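Local coordinates for tryptophan halogenase (Shewanella frigidimarina, PDB 2PYX), which is probably a flavin-dependent tryptophan halogenase that uses bound FAD to support halogenation of its substrate, at residues S249-N253 and Y422-H426. Numbering follows the deposited sequence.
Sequences SVLFN and YWRDH
The rings of F252 and H426 stack face to face, centroids 4.1 Å apart and planes tilted by 28°. The overlap is offset: F252 CD2 sits over the imidazole rim, 3.4 Å from H426 NE2, and the side chains run past each other in opposite directions. V250 O lies above the same phenyl face, near the rim. Y422 O is at the phenyl edge, while D425 CB touches F252 CE2 obliquely at 3.7 Å; phenylalanine gives these neighbours and Y422 CE1 a flat apolar surface. At the imidazole edge L251 O lies 3.3 Å from H426 CE1, whose hydrogen is probably polarised by the flanking nitrogens, though this is not counted as a hydrogen bond. The Y422 ring has H426 CD2 over one face, N253 OD1 at its edge, and H303 edge-to-face. Histidine suits its place, stacking also on Y412 and bonding K409 NZ through ND1, which together help set its rotation. K409 NZ also bonds V250 O, so one lysine bridges both segments.

Y422 OH donates to N253 OD1 at 2.6 Å, in the carbonyl plane and on a lone pair (C=O...O angle 105°). With CG anti to the backbone N (chi1 176°), the long tyrosine reaches the asparagine, whose amide can accept here and donate through ND2 to E358 at once; both ends of this buried group are satisfied.

F252 leaves helix 248-251 with positive phi, directing its CB toward helix 421-425. D425 OD2 forms a salt bridge with R421 and a hydrogen bond with H303 NE2. L251 lies about 10 Å, side chain to side chain, from E361, predicted to bind L-tryptophan: the packing is near the probable substrate site. L251 packs on I405 and L408 of helix 383-413 and Y422 on its Y412, joining both short helices along it, while N253 leads into strand 255-262, two residues on.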
loop_
_atom_site.group_PDB
_atom_site.type_symbol
_atom_site.label_atom_id
_atom_site.label_comp_id
_atom_site.label_asym_id
_atom_site.label_seq_id
_atom_site.Cartn_x
_atom_site.Cartn_y
_atom_site.Cartn_z
ATOM N N SER A 249 -5.036 19.248 -5.836
ATOM C CA SER A 249 -4.752 19.984 -7.078
ATOM C C SER A 249 -3.875 19.176 -8.053
ATOM O O SER A 249 -3.724 19.522 -9.231
ATOM C CB SER A 249 -4.137 21.359 -6.797
ATOM O OG SER A 249 -2.827 21.223 -6.361
ATOM N N VAL A 250 -3.306 18.083 -7.534
ATOM C CA VAL A 250 -2.561 17.125 -8.325
ATOM C C VAL A 250 -3.428 15.937 -8.752
ATOM O O VAL A 250 -3.449 15.566 -9.911
ATOM C CB VAL A 250 -1.323 16.599 -7.534
ATOM C CG1 VAL A 250 -0.538 15.533 -8.313
ATOM C CG2 VAL A 250 -0.410 17.732 -7.182
ATOM N N LEU A 251 -4.107 15.296 -7.803
ATOM C CA LEU A 251 -4.814 14.038 -8.081
ATOM C C LEU A 251 -6.297 14.201 -8.401
ATOM O O LEU A 251 -6.864 13.297 -8.986
ATOM C CB LEU A 251 -4.683 13.094 -6.901
ATOM C CG LEU A 251 -3.255 12.662 -6.572
ATOM C CD1 LEU A 251 -3.242 11.781 -5.340
ATOM C CD2 LEU A 251 -2.581 11.983 -7.733
ATOM N N PHE A 252 -6.902 15.308 -7.974
ATOM C CA PHE A 252 -8.317 15.662 -8.230
ATOM C C PHE A 252 -9.316 14.848 -7.422
ATOM O O PHE A 252 -10.306 15.414 -6.949
ATOM C CB PHE A 252 -8.718 15.567 -9.702
ATOM C CG PHE A 252 -7.859 16.307 -10.674
ATOM C CD1 PHE A 252 -7.035 17.370 -10.296
ATOM C CD2 PHE A 252 -7.913 15.963 -12.015
ATOM C CE1 PHE A 252 -6.262 18.012 -11.265
ATOM C CE2 PHE A 252 -7.172 16.608 -12.935
ATOM C CZ PHE A 252 -6.358 17.629 -12.581
ATOM N N ASN A 253 -9.088 13.548 -7.309
ATOM C CA ASN A 253 -10.084 12.648 -6.708
ATOM C C ASN A 253 -10.290 12.966 -5.259
ATOM O O ASN A 253 -9.345 12.970 -4.475
ATOM C CB ASN A 253 -9.667 11.208 -6.906
ATOM C CG ASN A 253 -9.446 10.908 -8.331
ATOM O OD1 ASN A 253 -10.335 11.184 -9.182
ATOM N ND2 ASN A 253 -8.334 10.298 -8.633
ATOM N N TYR A 422 -11.743 15.394 -17.497
ATOM C CA TYR A 422 -10.961 14.857 -16.361
ATOM C C TYR A 422 -9.565 14.417 -16.809
ATOM O O TYR A 422 -8.539 14.788 -16.204
ATOM C CB TYR A 422 -11.690 13.679 -15.732
ATOM C CG TYR A 422 -10.958 12.973 -14.616
ATOM C CD1 TYR A 422 -11.054 13.414 -13.306
ATOM C CD2 TYR A 422 -10.240 11.815 -14.870
ATOM C CE1 TYR A 422 -10.472 12.728 -12.261
ATOM C CE2 TYR A 422 -9.625 11.135 -13.866
ATOM C CZ TYR A 422 -9.735 11.587 -12.553
ATOM O OH TYR A 422 -9.150 10.932 -11.508
ATOM N N TRP A 423 -9.509 13.659 -17.900
ATOM C CA TRP A 423 -8.239 13.105 -18.358
ATOM C C TRP A 423 -7.381 14.190 -18.992
ATOM O O TRP A 423 -6.158 14.234 -18.824
ATOM C CB TRP A 423 -8.471 11.868 -19.262
ATOM C CG TRP A 423 -9.022 10.760 -18.462
ATOM C CD1 TRP A 423 -10.331 10.431 -18.261
ATOM C CD2 TRP A 423 -8.270 9.826 -17.646
ATOM N NE1 TRP A 423 -10.444 9.366 -17.414
ATOM C CE2 TRP A 423 -9.187 8.981 -17.008
ATOM C CE3 TRP A 423 -6.895 9.616 -17.422
ATOM C CZ2 TRP A 423 -8.790 7.971 -16.132
ATOM C CZ3 TRP A 423 -6.517 8.584 -16.577
ATOM C CH2 TRP A 423 -7.452 7.764 -15.963
ATOM N N ARG A 424 -8.006 15.111 -19.758
ATOM C CA ARG A 424 -7.277 16.200 -20.330
ATOM C C ARG A 424 -6.695 17.087 -19.244
ATOM O O ARG A 424 -5.567 17.540 -19.350
ATOM C CB ARG A 424 -8.164 17.029 -21.302
ATOM C CG ARG A 424 -8.752 16.190 -22.461
ATOM C CD ARG A 424 -9.535 17.029 -23.519
ATOM N NE ARG A 424 -10.706 17.734 -22.957
ATOM C CZ ARG A 424 -11.964 17.303 -23.009
ATOM N NH1 ARG A 424 -12.304 16.160 -23.590
ATOM N NH2 ARG A 424 -12.915 18.049 -22.479
ATOM N N ASP A 425 -7.484 17.381 -18.217
ATOM C CA ASP A 425 -7.037 18.234 -17.088
ATOM C C ASP A 425 -5.820 17.622 -16.374
ATOM O O ASP A 425 -4.920 18.358 -15.993
ATOM C CB ASP A 425 -8.155 18.359 -16.057
ATOM C CG ASP A 425 -9.212 19.354 -16.423
ATOM O OD1 ASP A 425 -8.938 20.266 -17.264
ATOM O OD2 ASP A 425 -10.283 19.286 -15.763
ATOM N N HIS A 426 -5.767 16.290 -16.309
ATOM C CA HIS A 426 -4.640 15.604 -15.620
ATOM C C HIS A 426 -3.298 15.841 -16.305
ATOM O O HIS A 426 -2.263 15.619 -15.658
ATOM C CB HIS A 426 -4.914 14.108 -15.530
ATOM C CG HIS A 426 -5.460 13.660 -14.201
ATOM N ND1 HIS A 426 -4.763 13.822 -13.030
ATOM C CD2 HIS A 426 -6.628 13.058 -13.859
ATOM C CE1 HIS A 426 -5.480 13.335 -12.025
ATOM N NE2 HIS A 426 -6.620 12.854 -12.505
#